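Local coordinates for protein arginyl-trna synthetase (Thermus thermophilus, PDB 1IQ0) that probably joins L-arginine to its cognate tRNA at the expense of ATP, as a monomeric class I aminoacyl-tRNA synthetase, at residues E347-Q361 and L376-V388. Residues are numbered along the deposited sequence; the frame is centred on the assembly and turned at random.
Sequences EETINVVDVRQSHPQ and LAEKAHHLAYETV
The H382 ring lies between strand 348-354 and the chain that leaves it. Its CD2 meets N351 CB at 3.5 Å, CG and ND1 meet Q361 CG, and the H359 carbonyl oxygen reaches its edge in plane, 3.2 Å from CE1. Q361 slides past in the opposite direction, its amide turned 45° from the ring; H359 and Q361 are poorly ordered, leaving this side less certain. Alongside, 348-354 and 380-385 pair in parallel, with N-H groups alternating from T349 to K379 O, H381 to T349 O and so on to V355 and Y385 O. A water joins T349 OG1 (2.6 Å) to H381 O (2.9 Å), and the same hydroxyl bonds Q309. On the opposite face I350 CG2 and V352 CG2 approach L383 CB. At the C-terminal end, Y385 CG sits between its backbone N and carbonyl carbon (chi1 58°), folding the ring back over D354, whose CA lies 3.8 Å from the ring centroid in a CH-pi contact; its OH bonds N125. R356 NH1, poorly ordered, makes a salt bridge to E386 OE2, met on the syn side at 2.6 Å. These neighbouring strands of the class I Rossmann-type sheet are linked by helix 361-370 in a beta-alpha-beta crossover. The backbone ladder thus fixes the register; charges pair at both ends, R356-E386 and E348-R141, while I350 and L383 pack on helix 120-138, which begins within the predicted HIGH motif.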
loop_
_atom_site.group_PDB
_atom_site.type_symbol
_atom_site.label_atom_id
_atom_site.label_comp_id
_atom_site.label_asym_id
_atom_site.label_seq_id
_atom_site.Cartn_x
_atom_site.Cartn_y
_atom_site.Cartn_z
ATOM N N GLU A 347 -6.944 -9.379 -13.099
ATOM C CA GLU A 347 -7.200 -8.380 -14.140
ATOM C C GLU A 347 -6.057 -7.383 -14.055
ATOM O O GLU A 347 -5.718 -6.719 -15.030
ATOM C CB GLU A 347 -8.508 -7.635 -13.864
ATOM C CG GLU A 347 -9.718 -8.524 -13.694
ATOM C CD GLU A 347 -10.373 -8.880 -15.008
ATOM O OE1 GLU A 347 -9.677 -9.409 -15.899
ATOM O OE2 GLU A 347 -11.589 -8.631 -15.145
ATOM N N GLU A 348 -5.484 -7.275 -12.859
ATOM C CA GLU A 348 -4.377 -6.362 -12.593
ATOM C C GLU A 348 -3.459 -6.950 -11.536
ATOM O O GLU A 348 -3.913 -7.620 -10.617
ATOM C CB GLU A 348 -4.889 -5.016 -12.054
ATOM C CG GLU A 348 -5.769 -4.228 -12.998
ATOM C CD GLU A 348 -6.162 -2.870 -12.432
ATOM O OE1 GLU A 348 -5.259 -2.085 -12.067
ATOM O OE2 GLU A 348 -7.377 -2.590 -12.360
ATOM N N THR A 349 -2.169 -6.679 -11.655
ATOM C CA THR A 349 -1.226 -7.154 -10.666
ATOM C C THR A 349 -0.400 -5.981 -10.201
ATOM O O THR A 349 -0.167 -5.028 -10.955
ATOM C CB THR A 349 -0.266 -8.223 -11.227
ATOM O OG1 THR A 349 0.428 -7.697 -12.361
ATOM C CG2 THR A 349 -1.035 -9.475 -11.626
ATOM N N ILE A 350 0.030 -6.047 -8.948
ATOM C CA ILE A 350 0.857 -5.010 -8.375
ATOM C C ILE A 350 2.002 -5.669 -7.616
ATOM O O ILE A 350 1.785 -6.429 -6.673
ATOM C CB ILE A 350 0.052 -4.119 -7.411
ATOM C CG1 ILE A 350 -1.045 -3.375 -8.183
ATOM C CG2 ILE A 350 0.987 -3.130 -6.716
ATOM C CD1 ILE A 350 -2.030 -2.620 -7.285
ATOM N N ASN A 351 3.223 -5.391 -8.050
ATOM C CA ASN A 351 4.395 -5.943 -7.391
ATOM C C ASN A 351 5.075 -4.824 -6.610
ATOM O O ASN A 351 5.490 -3.818 -7.190
ATOM C CB ASN A 351 5.378 -6.515 -8.422
ATOM C CG ASN A 351 4.903 -7.827 -9.032
ATOM O OD1 ASN A 351 5.549 -8.375 -9.931
ATOM N ND2 ASN A 351 3.778 -8.340 -8.548
ATOM N N VAL A 352 5.174 -4.997 -5.296
ATOM C CA VAL A 352 5.829 -4.006 -4.455
ATOM C C VAL A 352 7.302 -4.397 -4.435
ATOM O O VAL A 352 7.667 -5.450 -3.915
ATOM C CB VAL A 352 5.253 -4.015 -3.023
ATOM C CG1 VAL A 352 5.906 -2.906 -2.188
ATOM C CG2 VAL A 352 3.740 -3.818 -3.079
ATOM N N VAL A 353 8.151 -3.549 -4.999
ATOM C CA VAL A 353 9.568 -3.882 -5.076
ATOM C C VAL A 353 10.573 -2.777 -4.797
ATOM O O VAL A 353 10.329 -1.600 -5.066
ATOM C CB VAL A 353 9.913 -4.448 -6.467
ATOM C CG1 VAL A 353 9.203 -5.773 -6.688
ATOM C CG2 VAL A 353 9.502 -3.454 -7.538
ATOM N N ASP A 354 11.714 -3.192 -4.260
ATOM C CA ASP A 354 12.828 -2.304 -3.966
ATOM C C ASP A 354 13.251 -1.723 -5.314
ATOM O O ASP A 354 13.340 -2.455 -6.299
ATOM C CB ASP A 354 13.964 -3.133 -3.347
ATOM C CG ASP A 354 15.271 -2.372 -3.248
ATOM O OD1 ASP A 354 16.256 -2.969 -2.762
ATOM O OD2 ASP A 354 15.325 -1.192 -3.651
ATOM N N VAL A 355 13.491 -0.417 -5.369
ATOM C CA VAL A 355 13.897 0.221 -6.621
ATOM C C VAL A 355 15.154 -0.398 -7.238
ATOM O O VAL A 355 15.273 -0.482 -8.462
ATOM C CB VAL A 355 14.144 1.736 -6.435
ATOM C CG1 VAL A 355 12.829 2.484 -6.437
ATOM C CG2 VAL A 355 14.885 1.981 -5.138
ATOM N N ARG A 356 16.091 -0.822 -6.395
ATOM C CA ARG A 356 17.326 -1.434 -6.880
ATOM C C ARG A 356 17.076 -2.841 -7.414
ATOM O O ARG A 356 17.140 -3.074 -8.621
ATOM C CB ARG A 356 18.376 -1.482 -5.765
ATOM C CG ARG A 356 19.262 -0.245 -5.691
ATOM C CD ARG A 356 18.476 0.999 -5.315
ATOM N NE ARG A 356 19.243 2.217 -5.566
ATOM C CZ ARG A 356 18.827 3.440 -5.254
ATOM N NH1 ARG A 356 17.651 3.615 -4.671
ATOM N NH2 ARG A 356 19.586 4.491 -5.534
ATOM N N GLN A 357 16.798 -3.775 -6.509
ATOM C CA GLN A 357 16.531 -5.159 -6.884
ATOM C C GLN A 357 15.201 -5.254 -7.625
ATOM O O GLN A 357 14.248 -5.854 -7.128
ATOM C CB GLN A 357 16.485 -6.046 -5.635
ATOM C CG GLN A 357 17.794 -6.125 -4.862
ATOM C CD GLN A 357 18.876 -6.879 -5.615
ATOM O OE1 GLN A 357 19.283 -6.482 -6.707
ATOM N NE2 GLN A 357 19.347 -7.974 -5.030
ATOM N N SER A 358 15.141 -4.666 -8.816
ATOM C CA SER A 358 13.919 -4.676 -9.612
ATOM C C SER A 358 14.177 -4.941 -11.091
ATOM O O SER A 358 15.255 -4.649 -11.609
ATOM C CB SER A 358 13.188 -3.339 -9.457
ATOM O OG SER A 358 12.024 -3.293 -10.264
ATOM N N HIS A 359 13.171 -5.496 -11.763
ATOM C CA HIS A 359 13.256 -5.797 -13.188
ATOM C C HIS A 359 12.370 -4.805 -13.939
ATOM O O HIS A 359 11.336 -4.372 -13.428
ATOM C CB HIS A 359 12.779 -7.226 -13.463
ATOM C CG HIS A 359 13.498 -8.273 -12.667
ATOM N ND1 HIS A 359 13.423 -8.345 -11.294
ATOM C CD2 HIS A 359 14.292 -9.298 -13.055
ATOM C CE1 HIS A 359 14.141 -9.370 -10.869
ATOM N NE2 HIS A 359 14.678 -9.965 -11.918
ATOM N N PRO A 360 12.759 -4.436 -15.170
ATOM C CA PRO A 360 11.988 -3.486 -15.981
ATOM C C PRO A 360 10.579 -3.962 -16.347
ATOM O O PRO A 360 10.406 -5.058 -16.883
ATOM C CB PRO A 360 12.874 -3.292 -17.208
ATOM C CG PRO A 360 13.532 -4.629 -17.354
ATOM C CD PRO A 360 13.915 -4.950 -15.927
ATOM N N GLN A 361 9.582 -3.130 -16.055
ATOM C CA GLN A 361 8.190 -3.455 -16.361
ATOM C C GLN A 361 8.053 -3.751 -17.846
ATOM O O GLN A 361 7.152 -4.479 -18.270
ATOM C CB GLN A 361 7.268 -2.291 -15.990
ATOM C CG GLN A 361 7.148 -2.035 -14.499
ATOM C CD GLN A 361 6.180 -0.912 -14.178
ATOM O OE1 GLN A 361 5.012 -0.955 -14.566
ATOM N NE2 GLN A 361 6.661 0.101 -13.465
ATOM N N LEU A 376 -3.921 -6.721 -20.971
ATOM C CA LEU A 376 -3.330 -7.073 -19.679
ATOM C C LEU A 376 -1.941 -6.466 -19.500
ATOM O O LEU A 376 -1.506 -6.228 -18.378
ATOM C CB LEU A 376 -3.255 -8.592 -19.526
ATOM C CG LEU A 376 -4.603 -9.295 -19.332
ATOM C CD1 LEU A 376 -4.409 -10.800 -19.340
ATOM C CD2 LEU A 376 -5.224 -8.848 -18.021
ATOM N N ALA A 377 -1.255 -6.204 -20.609
ATOM C CA ALA A 377 0.082 -5.622 -20.554
ATOM C C ALA A 377 0.078 -4.276 -19.837
ATOM O O ALA A 377 1.070 -3.884 -19.225
ATOM C CB ALA A 377 0.633 -5.456 -21.964
ATOM N N GLU A 378 -1.041 -3.566 -19.913
ATOM C CA GLU A 378 -1.152 -2.259 -19.275
ATOM C C GLU A 378 -1.617 -2.387 -17.825
ATOM O O GLU A 378 -1.736 -1.390 -17.114
ATOM C CB GLU A 378 -2.149 -1.389 -20.044
ATOM C CG GLU A 378 -1.856 -1.270 -21.530
ATOM C CD GLU A 378 -0.548 -0.567 -21.804
ATOM O OE1 GLU A 378 -0.406 0.604 -21.395
ATOM O OE2 GLU A 378 0.340 -1.184 -22.429
ATOM N N LYS A 379 -1.871 -3.616 -17.385
ATOM C CA LYS A 379 -2.352 -3.830 -16.029
ATOM C C LYS A 379 -1.355 -4.503 -15.098
ATOM O O LYS A 379 -1.720 -4.953 -14.014
ATOM C CB LYS A 379 -3.658 -4.627 -16.067
ATOM C CG LYS A 379 -4.788 -3.906 -16.795
ATOM C CD LYS A 379 -5.065 -2.546 -16.167
ATOM C CE LYS A 379 -6.188 -1.807 -16.879
ATOM N NZ LYS A 379 -6.434 -0.468 -16.263
ATOM N N ALA A 380 -0.097 -4.574 -15.519
ATOM C CA ALA A 380 0.937 -5.181 -14.689
ATOM C C ALA A 380 1.714 -4.032 -14.058
ATOM O O ALA A 380 2.632 -3.485 -14.666
ATOM C CB ALA A 380 1.856 -6.043 -15.543
ATOM N N HIS A 381 1.345 -3.667 -12.836
ATOM C CA HIS A 381 1.997 -2.546 -12.175
ATOM C C HIS A 381 3.114 -2.889 -11.205
ATOM O O HIS A 381 3.197 -3.992 -10.669
ATOM C CB HIS A 381 0.956 -1.705 -11.431
ATOM C CG HIS A 381 -0.245 -1.370 -12.254
ATOM N ND1 HIS A 381 -1.477 -1.947 -12.036
ATOM C CD2 HIS A 381 -0.405 -0.518 -13.295
ATOM C CE1 HIS A 381 -2.346 -1.462 -12.906
ATOM N NE2 HIS A 381 -1.721 -0.593 -13.680
ATOM N N HIS A 382 3.961 -1.899 -10.985
ATOM C CA HIS A 382 5.082 -1.996 -10.066
ATOM C C HIS A 382 4.981 -0.829 -9.089
ATOM O O HIS A 382 4.654 0.297 -9.471
ATOM C CB HIS A 382 6.420 -1.895 -10.813
ATOM C CG HIS A 382 7.013 -3.218 -11.191
ATOM N ND1 HIS A 382 8.271 -3.338 -11.743
ATOM C CD2 HIS A 382 6.527 -4.479 -11.091
ATOM C CE1 HIS A 382 8.534 -4.613 -11.965
ATOM N NE2 HIS A 382 7.493 -5.327 -11.579
ATOM N N LEU A 383 5.249 -1.105 -7.825
ATOM C CA LEU A 383 5.238 -0.071 -6.816
ATOM C C LEU A 383 6.654 -0.143 -6.252
ATOM O O LEU A 383 6.950 -0.957 -5.373
ATOM C CB LEU A 383 4.185 -0.375 -5.741
ATOM C CG LEU A 383 3.891 0.722 -4.711
ATOM C CD1 LEU A 383 3.707 2.052 -5.423
ATOM C CD2 LEU A 383 2.644 0.364 -3.906
ATOM N N ALA A 384 7.539 0.681 -6.804
ATOM C CA ALA A 384 8.935 0.708 -6.382
ATOM C C ALA A 384 9.140 1.704 -5.249
ATOM O O ALA A 384 8.566 2.790 -5.254
ATOM C CB ALA A 384 9.831 1.065 -7.567
ATOM N N TYR A 385 9.969 1.332 -4.281
ATOM C CA TYR A 385 10.216 2.206 -3.146
ATOM C C TYR A 385 11.698 2.403 -2.862
ATOM O O TYR A 385 12.524 1.550 -3.184
ATOM C CB TYR A 385 9.524 1.633 -1.912
ATOM C CG TYR A 385 9.982 0.238 -1.580
ATOM C CD1 TYR A 385 11.121 0.023 -0.802
ATOM C CD2 TYR A 385 9.285 -0.879 -2.062
ATOM C CE1 TYR A 385 11.552 -1.270 -0.509
ATOM C CE2 TYR A 385 9.709 -2.171 -1.774
ATOM C CZ TYR A 385 10.839 -2.360 -0.997
ATOM O OH TYR A 385 11.241 -3.636 -0.683
ATOM N N GLU A 386 12.023 3.542 -2.260
ATOM C CA GLU A 386 13.400 3.865 -1.913
ATOM C C GLU A 386 13.832 3.236 -0.592
ATOM O O GLU A 386 13.031 2.643 0.134
ATOM C CB GLU A 386 13.588 5.380 -1.830
ATOM C CG GLU A 386 14.164 6.011 -3.083
ATOM C CD GLU A 386 15.483 5.379 -3.505
ATOM O OE1 GLU A 386 16.158 4.756 -2.656
ATOM O OE2 GLU A 386 15.849 5.521 -4.691
ATOM N N THR A 387 15.114 3.398 -0.292
ATOM C CA THR A 387 15.742 2.861 0.910
ATOM C C THR A 387 15.213 3.495 2.193
ATOM O O THR A 387 14.726 4.626 2.192
ATOM C CB THR A 387 17.267 3.103 0.874
ATOM O OG1 THR A 387 17.784 2.713 -0.403
ATOM C CG2 THR A 387 17.966 2.302 1.959
ATOM N N VAL A 388 15.331 2.748 3.284
ATOM C CA VAL A 388 14.917 3.212 4.592
ATOM C C VAL A 388 16.130 3.176 5.515
ATOM O O VAL A 388 16.770 2.134 5.673
ATOM C CB VAL A 388 13.817 2.318 5.207
ATOM C CG1 VAL A 388 13.533 2.769 6.641
ATOM C CG2 VAL A 388 12.552 2.403 4.374
HETATM O O HOH W 1 2.708 -6.618 -11.781
#